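Local coordinates for OxyA protein (Actinoplanes teichomyceticus, PDB 5HH3) that probably catalyses oxidative phenolic coupling of a peptide precursor, as a haem-containing cytochrome P450 of glycopeptide antibiotic biosynthesis, at residues D23-V28 / A251-D256; C156-I161 / D209-V214; L372-P377 / E391-D396. All blocks are in the same frame, centred on the assembly; numbering follows the deposited sequence.

Contact 1. Residues D23-V28 / A251-D256; sequences DRFDPV and AWLMAD. With GOL (glycerol), chain M.
F25 puts its CZ over one face of the W252 indole, off-centre toward the rim, 3.5 Å from W252 CD2. The two rings meet obliquely, their planes inclined at 40°. L253 CD1 lies over the opposite face of the phenyl ring, 4.2 Å from the F25 ring centroid and close to the normal, a CH-pi contact. F25 is thus held between consecutive residues of the helix. W252 points its side chain at the loop with CG anti to the backbone N (chi1 -178°), bringing CH2 within 3.8 Å of R24 CA. R24 and F25 are the two central residues of a type II' turn, which closes a tight two-residue beta hairpin between D23 and D26; helix 225-256, the long central helix of the P450 fold that bears the letter I, is met here in its last turns. The turn places R24, at its positive-phi position, and F25 so that the ends of both side chains reach the helix. The R24 side chain runs past the indole, near NE1 and CZ2, to a salt bridge, NH2 to D256 OD1 at 3.0 Å. The carboxylate oxygen lies near the guanidinium plane but is itself approached from 58° out of its own plane. A water accepts from both R24 NH2 (2.7 Å) and W252 NE1 (2.9 Å), satisfying the indole nitrogen. A glycerol, probably from the crystallisation liquor, receives a bond from R24 NH1 to its O3 at 3.2 Å, and that hydroxyl donates in turn to D256 OD2. Outside the two segments, R22 and R319 both donate to the F25 carbonyl, while I381, F388 and L393 pack on W252.

Contact 2. Residues C156-I161 / D209-V214; sequences CDFLGI and DDMFGV
M211 lays its side chain against F158 and L159, two neighbours in the last turn of helix 142-159. Its CG meets the F158 ring obliquely, 3.6 Å from CE2, and its sulfur sits 5.1 Å from the F158 ring centroid, a slanted Met-aromatic contact. The extended start of the M211 chain, CG anti to the backbone N, carries SD past the ring to L159, whose CD2 lies 3.6 Å from M211 SD; these two side chains run alongside each other in the same direction. A bend at chi3 (70°) then turns the methyl CE to the edge of the F212 ring. The backbones also join directly: M211 N donates to F158 O, 3.3 Å away, in the carbonyl plane. The contact brings the C-terminus of the P450 E helix to the N-terminus of the H helix. G160 ends the former in a Schellman motif with positive phi, and its bare CA lets D210 CB approach to 3.5 Å. D210 is the N-cap of the latter. Its CG is tucked between the backbone N and carbonyl carbon (chi1 56°), which places OD2 to accept a weak capping bond from F212 N at 3.1 Å. F158 also meets F110, and its side chain comes within about 6 Å of the haem. D210 OD2 lies 3.2 Å from L159 O, two acceptors facing each other: this carbonyl would tend to disfavour the carboxylate charge, while the helix N-terminus would tend to stabilise it.

Contact 3. Residues L372-P377 / E391-D396; sequences LRLAEP and EALLLD
L395 CD1 fits into the fork of L372, nearly equidistant from its CG and both methyls, with L372 CD2 at 3.8 Å. With CG anti to the carbonyl carbon (chi1 -55°), L395 sends its second methyl the other way, to L374 CD2 at 3.9 Å, and so fills the hollow between L372 and L374 of segment 372-377. L374 CD2 also reaches L393 CD1, more loosely. Farther along, the small A375 CB nestles against L394, 3.4 Å from its O. The backbones pair as antiparallel strands, with R373 and D396 exchanging hydrogen bonds, R373 N to D396 O (3.0 Å) and D396 N to R373 O (2.9 Å); A375 N donates to L394 O beyond them. With strand 140-141 they make a small three-stranded sheet near the C-terminus, probably the β3 sheet of P450s. L395 of this sheet, and L372 just before its edge strand, pack on F142. R373 and D396 project from the same face and run side by side. D396 CB rests over one face of the guanidinium, 3.7 Å above its plane. R373 NH1 stays 4.1 Å from D396 OD1, which lies well out of that plane, so the opposite charges can attract without a directed bond.

In the fold
Contacts 1 and 3 are neighbours, their centres about 12 Å apart: L393 of contact 3 packs on A251 and W252, and A255 meets R373, so the end of helix 225-256 is shared between the N-terminal hairpin and the C-terminal sheet. Contact 2 stands apart, about 34 Å from either by centres, yet M211 and F212 rest on the same helix near its beginning. Contacts 1 and 2 are largely buried, contact 3 only partly. Aromatic packing edged by a salt bridge marks contact 1, and helix-end capping with sulfur packing marks contact 2, which lies nearest the haem. Contact 3 relies instead on main-chain pairing and leucine methyls.

Contact 1. Residues D23-V28 / A251-D256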
loop_
_atom_site.group_PDB
_atom_site.type_symbol
_atom_site.label_atom_id
_atom_site.label_comp_id
_atom_site.label_asym_id
_atom_site.label_seq_id
_atom_site.Cartn_x
_atom_site.Cartn_y
_atom_site.Cartn_z
ATOM N N ASP B 23 -3.049 21.019 -8.977
ATOM C CA ASP B 23 -3.935 22.176 -8.891
ATOM C C ASP B 23 -4.157 22.620 -10.330
ATOM O O ASP B 23 -3.329 23.346 -10.909
ATOM C CB ASP B 23 -3.308 23.286 -8.058
ATOM C CG ASP B 23 -4.195 24.520 -7.964
ATOM O OD1 ASP B 23 -5.371 24.494 -8.411
ATOM O OD2 ASP B 23 -3.716 25.533 -7.437
ATOM N N ARG B 24 -5.258 22.142 -10.910
ATOM C CA ARG B 24 -5.479 22.246 -12.350
ATOM C C ARG B 24 -4.283 21.591 -13.082
ATOM O O ARG B 24 -4.123 20.390 -12.962
ATOM C CB ARG B 24 -5.800 23.700 -12.745
ATOM C CG ARG B 24 -6.985 24.264 -11.962
ATOM C CD ARG B 24 -7.418 25.671 -12.375
ATOM N NE ARG B 24 -8.049 25.654 -13.701
ATOM C CZ ARG B 24 -7.490 26.057 -14.849
ATOM N NH1 ARG B 24 -6.254 26.562 -14.879
ATOM N NH2 ARG B 24 -8.186 25.973 -15.990
ATOM N N PHE B 25 -3.437 22.345 -13.779
ATOM C CA PHE B 25 -2.256 21.793 -14.452
ATOM C C PHE B 25 -0.970 21.874 -13.636
ATOM O O PHE B 25 0.055 21.323 -14.055
ATOM C CB PHE B 25 -2.022 22.514 -15.791
ATOM C CG PHE B 25 -3.191 22.441 -16.712
ATOM C CD1 PHE B 25 -3.459 21.269 -17.397
ATOM C CD2 PHE B 25 -4.046 23.508 -16.856
ATOM C CE1 PHE B 25 -4.548 21.179 -18.240
ATOM C CE2 PHE B 25 -5.146 23.422 -17.700
ATOM C CZ PHE B 25 -5.397 22.256 -18.385
ATOM N N ASP B 26 -1.017 22.560 -12.498
ATOM C CA ASP B 26 0.177 22.836 -11.726
ATOM C C ASP B 26 0.479 21.805 -10.648
ATOM O O ASP B 26 -0.440 21.195 -10.106
ATOM C CB ASP B 26 0.057 24.181 -11.068
ATOM C CG ASP B 26 -0.145 25.295 -12.060
ATOM O OD1 ASP B 26 0.133 25.112 -13.268
ATOM O OD2 ASP B 26 -0.575 26.350 -11.601
ATOM N N PRO B 27 1.776 21.655 -10.297
ATOM C CA PRO B 27 2.182 20.959 -9.066
ATOM C C PRO B 27 1.554 21.616 -7.833
ATOM O O PRO B 27 1.420 22.839 -7.834
ATOM C CB PRO B 27 3.699 21.184 -9.017
ATOM C CG PRO B 27 4.097 21.605 -10.390
ATOM C CD PRO B 27 2.920 22.310 -10.961
ATOM N N VAL B 28 1.185 20.834 -6.808
ATOM C CA VAL B 28 0.632 21.406 -5.561
ATOM C C VAL B 28 1.719 22.079 -4.696
ATOM O O VAL B 28 2.915 21.782 -4.869
ATOM C CB VAL B 28 -0.168 20.376 -4.710
ATOM C CG1 VAL B 28 -1.393 19.892 -5.484
ATOM C CG2 VAL B 28 0.693 19.207 -4.239
ATOM N N ALA B 251 -7.190 17.832 -24.480
ATOM C CA ALA B 251 -8.419 18.515 -24.852
ATOM C C ALA B 251 -8.752 19.654 -23.870
ATOM O O ALA B 251 -9.234 20.716 -24.298
ATOM C CB ALA B 251 -9.582 17.533 -24.950
ATOM N N TRP B 252 -8.497 19.437 -22.575
ATOM C CA TRP B 252 -8.726 20.467 -21.558
ATOM C C TRP B 252 -7.795 21.657 -21.791
ATOM O O TRP B 252 -8.249 22.797 -21.788
ATOM C CB TRP B 252 -8.553 19.883 -20.151
ATOM C CG TRP B 252 -8.811 20.825 -18.999
ATOM C CD1 TRP B 252 -9.487 22.010 -19.030
ATOM C CD2 TRP B 252 -8.438 20.622 -17.630
ATOM N NE1 TRP B 252 -9.532 22.568 -17.781
ATOM C CE2 TRP B 252 -8.907 21.736 -16.899
ATOM C CE3 TRP B 252 -7.747 19.607 -16.950
ATOM C CZ2 TRP B 252 -8.706 21.872 -15.524
ATOM C CZ3 TRP B 252 -7.543 19.739 -15.583
ATOM C CH2 TRP B 252 -8.023 20.864 -14.882
ATOM N N LEU B 253 -6.507 21.384 -22.014
ATOM C CA LEU B 253 -5.532 22.428 -22.319
ATOM C C LEU B 253 -5.901 23.206 -23.588
ATOM O O LEU B 253 -5.722 24.435 -23.636
ATOM C CB LEU B 253 -4.109 21.854 -22.429
ATOM C CG LEU B 253 -2.955 22.861 -22.554
ATOM C CD1 LEU B 253 -2.807 23.689 -21.300
ATOM C CD2 LEU B 253 -1.645 22.169 -22.856
ATOM N N MET B 254 -6.429 22.506 -24.599
ATOM C CA MET B 254 -6.892 23.168 -25.826
ATOM C C MET B 254 -8.093 24.093 -25.611
ATOM O O MET B 254 -8.095 25.209 -26.118
ATOM C CB MET B 254 -7.226 22.156 -26.909
ATOM C CG MET B 254 -6.007 21.366 -27.377
ATOM S SD MET B 254 -6.474 20.014 -28.470
ATOM C CE MET B 254 -7.320 20.995 -29.730
ATOM N N ALA B 255 -9.094 23.630 -24.867
ATOM C CA ALA B 255 -10.213 24.484 -24.462
ATOM C C ALA B 255 -9.755 25.657 -23.540
ATOM O O ALA B 255 -10.245 26.776 -23.652
ATOM C CB ALA B 255 -11.306 23.649 -23.797
ATOM N N ASP B 256 -8.790 25.402 -22.666
ATOM C CA ASP B 256 -8.269 26.414 -21.763
ATOM C C ASP B 256 -7.409 27.479 -22.460
ATOM O O ASP B 256 -7.442 28.639 -22.068
ATOM C CB ASP B 256 -7.460 25.755 -20.639
ATOM C CG ASP B 256 -7.147 26.718 -19.509
ATOM O OD1 ASP B 256 -8.062 27.088 -18.758
ATOM O OD2 ASP B 256 -5.984 27.128 -19.385
HETATM C C1 GOL M . -1.674 27.816 -19.811
HETATM O O1 GOL M . -1.843 28.040 -21.211
HETATM C C2 GOL M . -3.006 27.511 -19.150
HETATM O O2 GOL M . -3.614 26.439 -19.871
HETATM C C3 GOL M . -2.829 27.092 -17.689
HETATM O O3 GOL M . -3.968 27.448 -16.894
HETATM O O HOH W 1 -10.608 24.970 -16.619
#

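Contact 2. Residues C156-I161 / D209-V214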
loop_
_atom_site.group_PDB
_atom_site.type_symbol
_atom_site.label_atom_id
_atom_site.label_comp_id
_atom_site.label_asym_id
_atom_site.label_seq_id
_atom_site.Cartn_x
_atom_site.Cartn_y
_atom_site.Cartn_z
ATOM N N CYS B 156 -6.068 -1.362 -29.695
ATOM C CA CYS B 156 -6.566 -2.629 -30.246
ATOM C C CYS B 156 -6.187 -2.831 -31.718
ATOM O O CYS B 156 -5.810 -3.935 -32.094
ATOM C CB CYS B 156 -8.081 -2.794 -30.061
ATOM S SG CYS B 156 -8.557 -3.053 -28.336
ATOM N N ASP B 157 -6.274 -1.776 -32.539
ATOM C CA ASP B 157 -5.795 -1.833 -33.947
ATOM C C ASP B 157 -4.300 -2.169 -34.010
ATOM O O ASP B 157 -3.899 -3.007 -34.809
ATOM C CB ASP B 157 -6.053 -0.525 -34.719
ATOM C CG ASP B 157 -7.525 -0.300 -35.050
ATOM O OD1 ASP B 157 -8.372 -1.205 -34.853
ATOM O OD2 ASP B 157 -7.848 0.812 -35.523
ATOM N N PHE B 158 -3.497 -1.563 -33.134
ATOM C CA PHE B 158 -2.069 -1.840 -33.082
ATOM C C PHE B 158 -1.809 -3.324 -32.783
ATOM O O PHE B 158 -0.941 -3.938 -33.398
ATOM C CB PHE B 158 -1.391 -0.912 -32.074
ATOM C CG PHE B 158 0.050 -1.239 -31.797
ATOM C CD1 PHE B 158 1.048 -0.875 -32.695
ATOM C CD2 PHE B 158 0.414 -1.887 -30.621
ATOM C CE1 PHE B 158 2.378 -1.174 -32.432
ATOM C CE2 PHE B 158 1.746 -2.182 -30.352
ATOM C CZ PHE B 158 2.730 -1.817 -31.260
ATOM N N LEU B 159 -2.593 -3.892 -31.869
ATOM C CA LEU B 159 -2.550 -5.325 -31.592
ATOM C C LEU B 159 -3.142 -6.222 -32.680
ATOM O O LEU B 159 -2.914 -7.426 -32.648
ATOM C CB LEU B 159 -3.270 -5.652 -30.292
ATOM C CG LEU B 159 -2.674 -5.091 -29.019
ATOM C CD1 LEU B 159 -3.531 -5.608 -27.880
ATOM C CD2 LEU B 159 -1.212 -5.518 -28.838
ATOM N N GLY B 160 -3.908 -5.668 -33.612
ATOM C CA GLY B 160 -4.547 -6.449 -34.645
ATOM C C GLY B 160 -5.834 -7.124 -34.190
ATOM O O GLY B 160 -6.240 -8.117 -34.793
ATOM N N ILE B 161 -6.489 -6.612 -33.144
ATOM C CA ILE B 161 -7.790 -7.162 -32.748
ATOM C C ILE B 161 -8.801 -6.700 -33.821
ATOM O O ILE B 161 -8.861 -5.511 -34.101
ATOM C CB ILE B 161 -8.254 -6.677 -31.346
ATOM C CG1 ILE B 161 -7.168 -6.834 -30.259
ATOM C CG2 ILE B 161 -9.523 -7.406 -30.920
ATOM C CD1 ILE B 161 -6.583 -8.220 -30.150
ATOM N N ASP B 209 0.539 -8.766 -39.609
ATOM C CA ASP B 209 1.069 -7.415 -39.752
ATOM C C ASP B 209 1.132 -6.681 -38.409
ATOM O O ASP B 209 1.958 -5.797 -38.220
ATOM C CB ASP B 209 0.177 -6.646 -40.743
ATOM C CG ASP B 209 0.910 -5.540 -41.482
ATOM O OD1 ASP B 209 2.015 -5.139 -41.057
ATOM O OD2 ASP B 209 0.365 -5.070 -42.505
ATOM N N ASP B 210 0.255 -7.056 -37.485
ATOM C CA ASP B 210 0.159 -6.440 -36.146
ATOM C C ASP B 210 1.347 -6.746 -35.196
ATOM O O ASP B 210 2.348 -7.325 -35.604
ATOM C CB ASP B 210 -1.153 -6.907 -35.508
ATOM C CG ASP B 210 -1.250 -8.421 -35.446
ATOM O OD1 ASP B 210 -1.714 -9.015 -36.441
ATOM O OD2 ASP B 210 -0.830 -9.014 -34.432
ATOM N N MET B 211 1.213 -6.328 -33.934
ATOM C CA MET B 211 2.219 -6.525 -32.892
ATOM C C MET B 211 2.661 -7.991 -32.744
ATOM O O MET B 211 3.850 -8.257 -32.683
ATOM C CB MET B 211 1.708 -5.991 -31.538
ATOM C CG MET B 211 2.805 -5.614 -30.569
ATOM S SD MET B 211 2.394 -5.747 -28.818
ATOM C CE MET B 211 2.322 -7.526 -28.673
ATOM N N PHE B 212 1.710 -8.924 -32.700
ATOM C CA PHE B 212 2.031 -10.354 -32.499
ATOM C C PHE B 212 2.849 -10.942 -33.638
ATOM O O PHE B 212 3.828 -11.637 -33.396
ATOM C CB PHE B 212 0.765 -11.198 -32.280
ATOM C CG PHE B 212 0.232 -11.184 -30.868
ATOM C CD1 PHE B 212 0.608 -10.226 -29.954
ATOM C CD2 PHE B 212 -0.687 -12.136 -30.470
ATOM C CE1 PHE B 212 0.096 -10.227 -28.670
ATOM C CE2 PHE B 212 -1.212 -12.135 -29.191
ATOM C CZ PHE B 212 -0.817 -11.182 -28.291
ATOM N N GLY B 213 2.448 -10.664 -34.871
ATOM C CA GLY B 213 3.135 -11.214 -36.041
ATOM C C GLY B 213 4.563 -10.719 -36.226
ATOM O O GLY B 213 5.433 -11.479 -36.628
ATOM N N VAL B 214 4.792 -9.439 -35.953
ATOM C CA VAL B 214 6.140 -8.866 -35.946
ATOM C C VAL B 214 7.030 -9.587 -34.925
ATOM O O VAL B 214 8.139 -10.001 -35.251
ATOM C CB VAL B 214 6.088 -7.346 -35.645
ATOM C CG1 VAL B 214 7.452 -6.779 -35.241
ATOM C CG2 VAL B 214 5.528 -6.612 -36.857
#

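Contact 3. Residues L372-P377 / E391-D396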
loop_
_atom_site.group_PDB
_atom_site.type_symbol
_atom_site.label_atom_id
_atom_site.label_comp_id
_atom_site.label_asym_id
_atom_site.label_seq_id
_atom_site.Cartn_x
_atom_site.Cartn_y
_atom_site.Cartn_z
ATOM N N LEU B 372 -13.786 25.050 -29.765
ATOM C CA LEU B 372 -13.882 24.196 -28.579
ATOM C C LEU B 372 -13.774 25.024 -27.293
ATOM O O LEU B 372 -12.889 25.860 -27.180
ATOM C CB LEU B 372 -12.764 23.141 -28.594
ATOM C CG LEU B 372 -12.891 21.985 -27.610
ATOM C CD1 LEU B 372 -13.974 21.037 -28.112
ATOM C CD2 LEU B 372 -11.560 21.269 -27.479
ATOM N N ARG B 373 -14.680 24.786 -26.349
ATOM C CA ARG B 373 -14.694 25.494 -25.064
ATOM C C ARG B 373 -15.299 24.597 -23.991
ATOM O O ARG B 373 -15.995 23.632 -24.305
ATOM C CB ARG B 373 -15.515 26.802 -25.176
ATOM C CG ARG B 373 -16.912 26.598 -25.771
ATOM C CD ARG B 373 -17.655 27.878 -26.124
ATOM N NE ARG B 373 -18.819 27.545 -26.956
ATOM C CZ ARG B 373 -20.003 27.138 -26.493
ATOM N NH1 ARG B 373 -20.948 26.831 -27.353
ATOM N NH2 ARG B 373 -20.258 27.027 -25.180
ATOM N N LEU B 374 -15.056 24.937 -22.733
ATOM C CA LEU B 374 -15.756 24.304 -21.611
ATOM C C LEU B 374 -17.253 24.593 -21.724
ATOM O O LEU B 374 -17.653 25.696 -22.104
ATOM C CB LEU B 374 -15.251 24.850 -20.270
ATOM C CG LEU B 374 -13.768 24.703 -19.952
ATOM C CD1 LEU B 374 -13.424 25.469 -18.684
ATOM C CD2 LEU B 374 -13.410 23.245 -19.819
ATOM N N ALA B 375 -18.074 23.590 -21.431
ATOM C CA ALA B 375 -19.526 23.739 -21.447
ATOM C C ALA B 375 -20.004 24.615 -20.286
ATOM O O ALA B 375 -20.874 25.459 -20.464
ATOM C CB ALA B 375 -20.196 22.380 -21.382
ATOM N N GLU B 376 -19.426 24.379 -19.112
ATOM C CA GLU B 376 -19.688 25.129 -17.887
ATOM C C GLU B 376 -18.360 25.782 -17.456
ATOM O O GLU B 376 -17.660 25.230 -16.605
ATOM C CB GLU B 376 -20.197 24.176 -16.791
ATOM C CG GLU B 376 -21.634 23.671 -16.969
ATOM C CD GLU B 376 -22.653 24.371 -16.071
ATOM O OE1 GLU B 376 -22.349 24.649 -14.888
ATOM O OE2 GLU B 376 -23.784 24.644 -16.540
ATOM N N PRO B 377 -18.004 26.949 -18.050
ATOM C CA PRO B 377 -16.685 27.582 -17.867
ATOM C C PRO B 377 -16.251 27.830 -16.423
ATOM O O PRO B 377 -15.054 27.709 -16.112
ATOM C CB PRO B 377 -16.831 28.922 -18.595
ATOM C CG PRO B 377 -17.889 28.686 -19.598
ATOM C CD PRO B 377 -18.862 27.772 -18.925
ATOM N N GLU B 391 -11.739 13.367 -14.513
ATOM C CA GLU B 391 -12.878 12.479 -14.314
ATOM C C GLU B 391 -14.026 12.714 -15.316
ATOM O O GLU B 391 -14.703 11.769 -15.713
ATOM C CB GLU B 391 -13.391 12.592 -12.884
ATOM C CG GLU B 391 -12.342 12.169 -11.858
ATOM C CD GLU B 391 -12.874 12.124 -10.443
ATOM O OE1 GLU B 391 -12.408 11.269 -9.663
ATOM O OE2 GLU B 391 -13.760 12.937 -10.104
ATOM N N ALA B 392 -14.231 13.961 -15.718
ATOM C CA ALA B 392 -15.260 14.310 -16.710
ATOM C C ALA B 392 -14.892 15.660 -17.323
ATOM O O ALA B 392 -14.422 16.543 -16.607
ATOM C CB ALA B 392 -16.629 14.368 -16.055
ATOM N N LEU B 393 -15.015 15.791 -18.641
ATOM C CA LEU B 393 -14.627 17.015 -19.331
ATOM C C LEU B 393 -15.692 17.409 -20.355
ATOM O O LEU B 393 -15.619 17.033 -21.530
ATOM C CB LEU B 393 -13.260 16.837 -19.979
ATOM C CG LEU B 393 -12.631 18.078 -20.624
ATOM C CD1 LEU B 393 -12.283 19.115 -19.560
ATOM C CD2 LEU B 393 -11.385 17.690 -21.390
ATOM N N LEU B 394 -16.682 18.163 -19.882
ATOM C CA LEU B 394 -17.830 18.549 -20.706
ATOM C C LEU B 394 -17.436 19.713 -21.583
ATOM O O LEU B 394 -17.221 20.817 -21.090
ATOM C CB LEU B 394 -19.052 18.908 -19.853
ATOM C CG LEU B 394 -19.934 17.716 -19.466
ATOM C CD1 LEU B 394 -20.714 17.187 -20.665
ATOM C CD2 LEU B 394 -19.127 16.594 -18.818
ATOM N N LEU B 395 -17.334 19.454 -22.882
ATOM C CA LEU B 395 -16.949 20.483 -23.836
ATOM C C LEU B 395 -18.065 20.726 -24.811
ATOM O O LEU B 395 -18.905 19.861 -25.025
ATOM C CB LEU B 395 -15.678 20.097 -24.594
ATOM C CG LEU B 395 -14.458 19.746 -23.755
ATOM C CD1 LEU B 395 -13.263 19.447 -24.648
ATOM C CD2 LEU B 395 -14.131 20.859 -22.770
ATOM N N ASP B 396 -18.052 21.921 -25.390
ATOM C CA ASP B 396 -18.979 22.314 -26.441
ATOM C C ASP B 396 -18.164 23.057 -27.511
ATOM O O ASP B 396 -16.950 23.188 -27.375
ATOM C CB ASP B 396 -20.103 23.181 -25.850
ATOM C CG ASP B 396 -21.424 23.036 -26.610
ATOM O OD1 ASP B 396 -21.396 22.788 -27.827
ATOM O OD2 ASP B 396 -22.497 23.168 -26.002
#